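Terminal oxygenase component of carbazole 1,9a-dioxygenase (Sphingomonas, PDB 3GKQ) probably accepts electrons from a putidaredoxin-type ferredoxin through its Rieske [2Fe-2S] cluster and uses them at a mononuclear iron to dioxygenate carbazole. Local coordinates at residues P209-P212 / E213-T216; T220-G223 / A224-V228; E315-R319 / E320-E324; I10-R13 / R14-W18. One frame throughout, in Å; residues are numbered along the deposited sequence.

Contact 1 of 4, residues P209-P212 / E213-T216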
loop_
_atom_site.group_PDB
_atom_site.type_symbol
_atom_site.label_atom_id
_atom_site.label_comp_id
_atom_site.label_asym_id
_atom_site.label_seq_id
_atom_site.Cartn_x
_atom_site.Cartn_y
_atom_site.Cartn_z
ATOM N N PRO A 209 29.354 27.772 17.501
ATOM C CA PRO A 209 30.531 26.912 17.681
ATOM C C PRO A 209 31.920 27.522 17.496
ATOM O O PRO A 209 32.110 28.490 16.750
ATOM C CB PRO A 209 30.279 25.773 16.690
ATOM C CG PRO A 209 28.785 25.687 16.647
ATOM C CD PRO A 209 28.403 27.144 16.564
ATOM N N GLY A 210 32.893 26.926 18.183
ATOM C CA GLY A 210 34.264 27.383 18.075
ATOM C C GLY A 210 34.987 26.523 17.055
ATOM O O GLY A 210 34.406 26.137 16.034
ATOM N N ASP A 211 36.250 26.215 17.328
ATOM C CA ASP A 211 37.049 25.389 16.430
ATOM C C ASP A 211 36.359 24.049 16.188
ATOM O O ASP A 211 36.048 23.320 17.132
ATOM C CB ASP A 211 38.429 25.138 17.038
ATOM C CG ASP A 211 38.348 24.457 18.393
ATOM O OD1 ASP A 211 37.877 25.096 19.362
ATOM O OD2 ASP A 211 38.749 23.276 18.487
ATOM N N PRO A 212 36.121 23.700 14.914
ATOM C CA PRO A 212 35.465 22.429 14.589
ATOM C C PRO A 212 36.184 21.216 15.182
ATOM O O PRO A 212 35.581 20.155 15.371
ATOM C CB PRO A 212 35.467 22.421 13.059
ATOM C CG PRO A 212 36.671 23.262 12.709
ATOM C CD PRO A 212 36.554 24.398 13.690
ATOM N N GLU A 213 37.462 21.389 15.506
ATOM C CA GLU A 213 38.266 20.303 16.055
ATOM C C GLU A 213 38.076 19.988 17.543
ATOM O O GLU A 213 38.453 18.899 17.983
ATOM C CB GLU A 213 39.748 20.560 15.766
ATOM C CG GLU A 213 40.058 20.784 14.286
ATOM C CD GLU A 213 39.496 19.688 13.389
ATOM O OE1 GLU A 213 39.821 18.500 13.617
ATOM O OE2 GLU A 213 38.732 20.016 12.451
ATOM N N GLN A 214 37.515 20.911 18.325
ATOM C CA GLN A 214 37.300 20.615 19.746
ATOM C C GLN A 214 35.815 20.558 20.069
ATOM O O GLN A 214 35.418 20.643 21.237
ATOM C CB GLN A 214 37.977 21.650 20.656
ATOM C CG GLN A 214 38.311 21.097 22.063
ATOM C CD GLN A 214 39.044 22.103 22.951
ATOM O OE1 GLN A 214 39.854 22.899 22.464
ATOM N NE2 GLN A 214 38.774 22.063 24.259
ATOM N N LEU A 215 34.998 20.409 19.028
ATOM C CA LEU A 215 33.548 20.335 19.192
ATOM C C LEU A 215 33.132 18.926 19.595
ATOM O O LEU A 215 32.028 18.712 20.090
ATOM C CB LEU A 215 32.834 20.721 17.887
ATOM C CG LEU A 215 33.022 22.143 17.349
ATOM C CD1 LEU A 215 32.189 22.322 16.087
ATOM C CD2 LEU A 215 32.608 23.161 18.411
ATOM N N THR A 216 34.018 17.963 19.381
ATOM C CA THR A 216 33.714 16.587 19.727
ATOM C C THR A 216 34.936 15.850 20.242
ATOM O O THR A 216 36.071 16.302 20.078
ATOM C CB THR A 216 33.177 15.796 18.505
ATOM O OG1 THR A 216 34.220 15.655 17.530
ATOM C CG2 THR A 216 31.993 16.511 17.872
HETATM O O HOH W 1 36.023 17.681 16.788
#

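Contact 2 of 4, residues T220-G223 / A224-V228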
loop_
_atom_site.group_PDB
_atom_site.type_symbol
_atom_site.label_atom_id
_atom_site.label_comp_id
_atom_site.label_asym_id
_atom_site.label_seq_id
_atom_site.Cartn_x
_atom_site.Cartn_y
_atom_site.Cartn_z
ATOM N N THR A 220 37.244 5.221 21.368
ATOM C CA THR A 220 37.265 4.016 20.557
ATOM C C THR A 220 38.094 2.856 21.107
ATOM O O THR A 220 38.431 1.926 20.373
ATOM C CB THR A 220 37.747 4.352 19.128
ATOM O OG1 THR A 220 37.654 3.184 18.307
ATOM C CG2 THR A 220 39.194 4.837 19.145
ATOM N N GLY A 221 38.415 2.903 22.397
ATOM C CA GLY A 221 39.194 1.835 22.994
ATOM C C GLY A 221 38.421 0.530 23.061
ATOM O O GLY A 221 37.189 0.523 22.992
ATOM N N GLU A 222 39.137 -0.583 23.190
ATOM C CA GLU A 222 38.492 -1.890 23.277
ATOM C C GLU A 222 38.136 -2.206 24.728
ATOM O O GLU A 222 38.788 -1.713 25.653
ATOM C CB GLU A 222 39.417 -2.979 22.716
ATOM C CG GLU A 222 39.620 -2.915 21.202
ATOM C CD GLU A 222 40.268 -1.615 20.746
ATOM O OE1 GLU A 222 41.428 -1.355 21.140
ATOM O OE2 GLU A 222 39.615 -0.853 19.992
ATOM N N GLY A 223 37.095 -3.012 24.923
ATOM C CA GLY A 223 36.684 -3.379 26.269
ATOM C C GLY A 223 35.599 -2.508 26.880
ATOM O O GLY A 223 34.975 -2.902 27.867
ATOM N N ALA A 224 35.375 -1.328 26.304
ATOM C CA ALA A 224 34.359 -0.401 26.803
ATOM C C ALA A 224 33.515 0.124 25.640
ATOM O O ALA A 224 33.881 -0.047 24.478
ATOM C CB ALA A 224 35.030 0.765 27.530
ATOM N N PRO A 225 32.376 0.775 25.933
ATOM C CA PRO A 225 31.528 1.300 24.854
ATOM C C PRO A 225 32.245 2.336 23.990
ATOM O O PRO A 225 33.109 3.065 24.473
ATOM C CB PRO A 225 30.332 1.886 25.605
ATOM C CG PRO A 225 30.930 2.296 26.922
ATOM C CD PRO A 225 31.810 1.114 27.251
ATOM N N LYS A 226 31.890 2.384 22.709
ATOM C CA LYS A 226 32.499 3.330 21.785
ATOM C C LYS A 226 31.457 4.363 21.372
ATOM O O LYS A 226 30.324 4.016 21.020
ATOM C CB LYS A 226 33.035 2.604 20.545
ATOM C CG LYS A 226 34.065 1.507 20.831
ATOM C CD LYS A 226 34.700 1.020 19.533
ATOM C CE LYS A 226 35.178 -0.429 19.615
ATOM N NZ LYS A 226 36.213 -0.648 20.648
ATOM N N GLY A 227 31.837 5.633 21.416
ATOM C CA GLY A 227 30.893 6.674 21.063
ATOM C C GLY A 227 31.523 8.032 20.873
ATOM O O GLY A 227 32.750 8.162 20.822
ATOM N N VAL A 228 30.672 9.050 20.780
ATOM C CA VAL A 228 31.122 10.419 20.572
ATOM C C VAL A 228 30.514 11.361 21.600
ATOM O O VAL A 228 29.332 11.256 21.928
ATOM C CB VAL A 228 30.715 10.922 19.165
ATOM C CG1 VAL A 228 31.252 12.331 18.935
ATOM C CG2 VAL A 228 31.227 9.960 18.098
HETATM O O HOH W 2 35.837 2.644 23.920
#

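Contact 3 of 4, residues E315-R319 / E320-E324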
loop_
_atom_site.group_PDB
_atom_site.type_symbol
_atom_site.label_atom_id
_atom_site.label_comp_id
_atom_site.label_asym_id
_atom_site.label_seq_id
_atom_site.Cartn_x
_atom_site.Cartn_y
_atom_site.Cartn_z
ATOM N N GLU A 315 10.586 6.591 41.466
ATOM C CA GLU A 315 9.612 5.824 40.704
ATOM C C GLU A 315 8.293 6.592 40.648
ATOM O O GLU A 315 7.654 6.674 39.597
ATOM C CB GLU A 315 9.414 4.458 41.368
ATOM C CG GLU A 315 8.606 3.441 40.575
ATOM C CD GLU A 315 7.146 3.816 40.436
ATOM O OE1 GLU A 315 6.562 4.325 41.419
ATOM O OE2 GLU A 315 6.575 3.589 39.349
ATOM N N ALA A 316 7.895 7.165 41.782
ATOM C CA ALA A 316 6.651 7.925 41.862
ATOM C C ALA A 316 6.738 9.223 41.063
ATOM O O ALA A 316 5.798 9.595 40.361
ATOM C CB ALA A 316 6.318 8.232 43.322
ATOM N N GLU A 317 7.869 9.910 41.179
ATOM C CA GLU A 317 8.071 11.163 40.464
ATOM C C GLU A 317 8.109 10.913 38.955
ATOM O O GLU A 317 7.614 11.724 38.168
ATOM C CB GLU A 317 9.374 11.822 40.928
ATOM C CG GLU A 317 9.651 13.162 40.277
ATOM C CD GLU A 317 10.859 13.864 40.869
ATOM O OE1 GLU A 317 11.951 13.256 40.890
ATOM O OE2 GLU A 317 10.715 15.028 41.311
ATOM N N PHE A 318 8.699 9.785 38.563
ATOM C CA PHE A 318 8.798 9.407 37.153
ATOM C C PHE A 318 7.399 9.330 36.551
ATOM O O PHE A 318 7.104 9.972 35.541
ATOM C CB PHE A 318 9.484 8.042 37.017
ATOM C CG PHE A 318 9.501 7.503 35.607
ATOM C CD1 PHE A 318 10.405 7.993 34.667
ATOM C CD2 PHE A 318 8.594 6.521 35.214
ATOM C CE1 PHE A 318 10.407 7.512 33.355
ATOM C CE2 PHE A 318 8.586 6.033 33.903
ATOM C CZ PHE A 318 9.497 6.533 32.972
ATOM N N ARG A 319 6.541 8.542 37.192
ATOM C CA ARG A 319 5.168 8.350 36.743
ATOM C C ARG A 319 4.307 9.602 36.817
ATOM O O ARG A 319 3.630 9.968 35.856
ATOM C CB ARG A 319 4.494 7.254 37.576
ATOM C CG ARG A 319 4.855 5.833 37.181
ATOM C CD ARG A 319 4.285 4.809 38.169
ATOM N NE ARG A 319 2.965 5.192 38.662
ATOM C CZ ARG A 319 2.748 5.816 39.818
ATOM N NH1 ARG A 319 3.767 6.124 40.611
ATOM N NH2 ARG A 319 1.514 6.145 40.176
ATOM N N GLU A 320 4.339 10.260 37.969
ATOM C CA GLU A 320 3.521 11.438 38.203
ATOM C C GLU A 320 3.963 12.756 37.578
ATOM O O GLU A 320 3.135 13.637 37.361
ATOM C CB GLU A 320 3.352 11.625 39.712
ATOM C CG GLU A 320 2.423 10.600 40.357
ATOM C CD GLU A 320 2.742 10.359 41.824
ATOM O OE1 GLU A 320 3.097 11.330 42.527
ATOM O OE2 GLU A 320 2.629 9.198 42.275
ATOM N N LYS A 321 5.246 12.898 37.270
ATOM C CA LYS A 321 5.715 14.163 36.714
ATOM C C LYS A 321 6.473 14.113 35.387
ATOM O O LYS A 321 6.010 14.637 34.375
ATOM C CB LYS A 321 6.584 14.874 37.758
ATOM C CG LYS A 321 7.111 16.239 37.332
ATOM C CD LYS A 321 7.936 16.864 38.456
ATOM C CE LYS A 321 8.356 18.291 38.134
ATOM N NZ LYS A 321 9.110 18.919 39.267
ATOM N N TRP A 322 7.639 13.483 35.407
ATOM C CA TRP A 322 8.509 13.413 34.244
ATOM C C TRP A 322 7.983 12.783 32.956
ATOM O O TRP A 322 8.358 13.218 31.866
ATOM C CB TRP A 322 9.819 12.759 34.663
ATOM C CG TRP A 322 10.447 13.500 35.799
ATOM C CD1 TRP A 322 10.742 13.010 37.037
ATOM C CD2 TRP A 322 10.827 14.884 35.812
ATOM N NE1 TRP A 322 11.281 14.002 37.823
ATOM C CE2 TRP A 322 11.344 15.163 37.095
ATOM C CE3 TRP A 322 10.779 15.916 34.862
ATOM C CZ2 TRP A 322 11.812 16.432 37.459
ATOM C CZ3 TRP A 322 11.245 17.182 35.222
ATOM C CH2 TRP A 322 11.755 17.426 36.513
ATOM N N VAL A 323 7.122 11.778 33.060
ATOM C CA VAL A 323 6.589 11.151 31.858
ATOM C C VAL A 323 5.843 12.152 30.974
ATOM O O VAL A 323 6.133 12.268 29.783
ATOM C CB VAL A 323 5.650 9.963 32.203
ATOM C CG1 VAL A 323 4.831 9.562 30.984
ATOM C CG2 VAL A 323 6.476 8.770 32.670
ATOM N N GLU A 324 4.901 12.892 31.556
ATOM C CA GLU A 324 4.127 13.857 30.781
ATOM C C GLU A 324 4.818 15.199 30.543
ATOM O O GLU A 324 4.601 15.836 29.510
ATOM C CB GLU A 324 2.773 14.119 31.449
ATOM C CG GLU A 324 1.814 12.940 31.445
ATOM C CD GLU A 324 1.594 12.350 30.058
ATOM O OE1 GLU A 324 1.597 13.112 29.063
ATOM O OE2 GLU A 324 1.404 11.117 29.965
HETATM O O HOH W 3 11.469 17.676 40.874
HETATM O O HOH W 4 3.644 12.125 34.332
#

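Contact 4 of 4, residues I10-R13 / R14-W18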
loop_
_atom_site.group_PDB
_atom_site.type_symbol
_atom_site.label_atom_id
_atom_site.label_comp_id
_atom_site.label_asym_id
_atom_site.label_seq_id
_atom_site.Cartn_x
_atom_site.Cartn_y
_atom_site.Cartn_z
ATOM N N ILE A 10 32.133 14.022 -6.220
ATOM C CA ILE A 10 32.184 14.900 -5.060
ATOM C C ILE A 10 31.404 14.265 -3.908
ATOM O O ILE A 10 31.796 14.372 -2.745
ATOM C CB ILE A 10 31.575 16.284 -5.389
ATOM C CG1 ILE A 10 31.807 17.245 -4.224
ATOM C CG2 ILE A 10 30.087 16.146 -5.689
ATOM C CD1 ILE A 10 33.265 17.620 -4.029
ATOM N N ALA A 11 30.302 13.597 -4.245
ATOM C CA ALA A 11 29.463 12.947 -3.245
ATOM C C ALA A 11 30.144 11.694 -2.702
ATOM O O ALA A 11 30.120 11.436 -1.495
ATOM C CB ALA A 11 28.112 12.586 -3.851
ATOM N N GLU A 12 30.744 10.912 -3.594
ATOM C CA GLU A 12 31.435 9.698 -3.178
ATOM C C GLU A 12 32.532 10.060 -2.184
ATOM O O GLU A 12 32.632 9.458 -1.118
ATOM C CB GLU A 12 32.033 8.980 -4.394
ATOM C CG GLU A 12 32.748 7.660 -4.081
ATOM C CD GLU A 12 34.064 7.854 -3.334
ATOM O OE1 GLU A 12 34.852 8.737 -3.739
ATOM O OE2 GLU A 12 34.314 7.119 -2.352
ATOM N N ARG A 13 33.349 11.049 -2.534
ATOM C CA ARG A 13 34.436 11.477 -1.660
ATOM C C ARG A 13 33.928 12.001 -0.330
ATOM O O ARG A 13 34.539 11.769 0.710
ATOM C CB ARG A 13 35.282 12.572 -2.321
ATOM C CG ARG A 13 36.341 12.059 -3.277
ATOM C CD ARG A 13 37.392 13.129 -3.527
ATOM N NE ARG A 13 36.813 14.360 -4.062
ATOM C CZ ARG A 13 36.245 14.460 -5.261
ATOM N NH1 ARG A 13 36.177 13.401 -6.060
ATOM N NH2 ARG A 13 35.748 15.622 -5.665
ATOM N N ARG A 14 32.811 12.715 -0.370
ATOM C CA ARG A 14 32.240 13.277 0.844
ATOM C C ARG A 14 31.643 12.239 1.797
ATOM O O ARG A 14 31.801 12.347 3.009
ATOM C CB ARG A 14 31.169 14.315 0.494
ATOM C CG ARG A 14 30.376 14.773 1.704
ATOM C CD ARG A 14 29.461 15.959 1.422
ATOM N NE ARG A 14 28.596 16.200 2.576
ATOM C CZ ARG A 14 27.520 15.471 2.868
ATOM N NH1 ARG A 14 27.163 14.462 2.080
ATOM N NH2 ARG A 14 26.822 15.725 3.966
ATOM N N THR A 15 30.970 11.231 1.255
ATOM C CA THR A 15 30.330 10.214 2.088
ATOM C C THR A 15 31.176 8.965 2.337
ATOM O O THR A 15 30.781 8.080 3.099
ATOM C CB THR A 15 29.000 9.774 1.465
ATOM O OG1 THR A 15 29.252 9.159 0.199
ATOM C CG2 THR A 15 28.086 10.975 1.257
ATOM N N ARG A 16 32.340 8.910 1.700
ATOM C CA ARG A 16 33.255 7.779 1.806
ATOM C C ARG A 16 33.451 7.222 3.217
ATOM O O ARG A 16 33.269 6.028 3.447
ATOM C CB ARG A 16 34.618 8.171 1.224
ATOM C CG ARG A 16 35.637 7.045 1.196
ATOM C CD ARG A 16 36.961 7.530 0.614
ATOM N NE ARG A 16 36.814 7.930 -0.783
ATOM C CZ ARG A 16 37.768 8.514 -1.500
ATOM N NH1 ARG A 16 38.953 8.776 -0.957
ATOM N NH2 ARG A 16 37.533 8.842 -2.764
ATOM N N ALA A 17 33.827 8.086 4.153
ATOM C CA ALA A 17 34.076 7.673 5.531
ATOM C C ALA A 17 32.879 7.073 6.270
ATOM O O ALA A 17 33.055 6.460 7.323
ATOM C CB ALA A 17 34.649 8.843 6.326
ATOM N N TRP A 18 31.666 7.253 5.755
ATOM C CA TRP A 18 30.511 6.658 6.421
ATOM C C TRP A 18 29.583 5.874 5.503
ATOM O O TRP A 18 28.380 5.787 5.742
ATOM C CB TRP A 18 29.706 7.695 7.222
ATOM C CG TRP A 18 29.760 9.108 6.742
ATOM C CD1 TRP A 18 30.761 10.012 6.964
ATOM C CD2 TRP A 18 28.750 9.799 6.010
ATOM N NE1 TRP A 18 30.433 11.224 6.416
ATOM C CE2 TRP A 18 29.199 11.122 5.821
ATOM C CE3 TRP A 18 27.500 9.430 5.493
ATOM C CZ2 TRP A 18 28.447 12.081 5.136
ATOM C CZ3 TRP A 18 26.750 10.383 4.811
ATOM C CH2 TRP A 18 27.229 11.693 4.639
#

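Contact 1 of 4, residues P209-P212 / E213-T216
D211 and Q214 close a beta turn: the amide N of Q214 donates to D211 O at 3.1 Å, reaching the oxygen from above its carbonyl plane. P212 and E213 occupy the two middle positions with backbone angles near those of a type I turn, and proline suits the first of them because its ring already fixes phi near -56°. The L215 side chain folds back against the turn. With its CG beside the backbone N (chi1 -63°), it brings that atom to 3.3 Å from D211 O and its CD1 to 3.6 Å from P212 CA. The other methyl, CD2, meets P209 CB at 3.9 Å, so the branched aliphatic chain packs inside the bend, the one buried residue here, among exposed neighbours. This is the connection between strands 206-209 and 216-219 of the catalytic domain, the latter being an outermost strand of the antiparallel sheet within this chain. A water ties the turn to the start of that strand, donating to P212 O at 2.9 Å and lying 2.8 Å from T216 OG1. The E213 carboxylate forms a salt bridge through OE2 with R361 of helix 361-373, against which P212 also packs. P209, at the start of the loop, packs on N113 of a neighbouring subunit.

Contact 2 of 4, residues T220-G223 / A224-V228
T220 and K226 face each other across the neck of the loop, their CA atoms 5.0 Å apart, before the chain pairs as antiparallel strands. The K226 side chain runs back across the loop to the 220-223 arm: CD passes T220 OG1 at 3.9 Å, and a bend at the last torsion (chi4 -61°) turns the ammonium onto the carbonyls there. NZ donates to G221 O at 2.8 Å from well above the carbonyl plane, and more weakly to T220 O at 3.4 Å. A third, also weak, bond to E222 OE2 at 3.5 Å adds a loose salt bridge. The whole is the hairpin loop joining strand 216-219 to strand 227-230, where G227 pairs by its backbone with V219. At its bend E222 and G223 resemble an open type II turn, with no bond from A224 N to G221 O; G223 has phi 94°, where a CB would press on the carbonyl oxygen before it. Inside the loop a water lies 2.7 Å from G221 O and 2.8 Å from P225 O, bridging the two arms. T220 and the K226 side chain both rest on Y373 of helix 361-373.

Contact 3 of 4, residues E315-R319 / E320-E324
E317 O takes two backbone bonds, from K321 N at 2.8 Å and from W322 N at 3.3 Å, the two donors arriving from opposite faces of its carbonyl plane. V323 N then bonds to F318 O, five residues back, at 3.1 Å, whereas E320 N still bonds to A316 O in the usual alpha-helical way. The helix therefore widens into a pi-type turn. A water helps to span the next step, donating to R319 O at 2.6 Å and accepting from E324 N.

Among the apolar contacts, the wider turn is consistent with V323, five residues on, lying over one face of F318: its CG2 is 3.9 Å from the ring centroid, only 19° off the normal, a CH-pi contact. Helix 308-328 lies along the antiparallel sheet of the catalytic domain, with F318 meeting H164 on strand 161-170 and L301 on strand 294-304, so an aromatic side chain suits this buried place. W322 also packs on L301, while the aliphatic part of E317 runs beside its indole.

Among the charges, R319 stands between two glutamates. Its NH1 bonds weakly to E315 OE1 at 3.4 Å and makes a long salt bridge to E320 OE2 at 3.7 Å, guanidinium and carboxylate planes nearly perpendicular. E317 OE1 is salt-bridged to R303, while a water joins its OE2 to K321 NZ.

Contact 4 of 4, residues I10-R13 / R14-W18
A11 O receives two bonds from T15, one from the backbone N at 2.9 Å and one from the hydroxyl OG1 at 3.0 Å. Threonine suits this place because OG1, set between its own backbone N and carbonyl carbon (chi1 63°), can reach the carbonyl one helical turn back, so that the polar group of a buried residue is satisfied within its own helix. This is the tight side of the contact. Within 14-18 the W18 ring adds to its burial by packing face-on against T15 CA, which lies over the ring centre, 3.9 Å above the plane. The chain turns beyond T15, W18 N bonding to T15 O, and W18 then takes the N-cap position of the next helix.

The other flank, at the surface, is held by charge instead of packing. R16 grips the E12 carboxylate side-on, NH2 to OE1 at 2.9 Å and NE to OE2 at 3.1 Å, both bonds nearly straight. Each oxygen uses its syn lone pair and the two flat groups are close to coplanar (23° apart), an i to i+4 bridge that suits a glutamate and an arginine on successive turns. A bend in E12 at chi2 (-71°) brings the carboxylate over to its partner.

Helix 9-15 is fastened to the C-terminal part of the chain by R14, which forms a salt bridge with E354 and a hydrogen bond with the carbonyl of W351 in helix 349-353, while W18 makes a cation-pi contact with R367 and packs against R368 and S371 of helix 361-373.

Along the chain the order is contact 4, then 1, 2 and 3. Contacts 1 and 2 lie at opposite ends of strand 216-219, their centres about 21 Å apart, and meet where T216 CB packs on V228 CG1 at 4.0 Å between paired strands. Helix 361-373 joins three of the four: it touches contacts 1 and 2 and receives W18 of contact 4, whose centre is about 21 and 24 Å from theirs. Contact 3 stands apart, about 32 Å or more from each of the others between centres. Its helix 308-328 packs near the other end of the same sheet, so helices flank both ends of it; the four contacts themselves lie away from the metal sites.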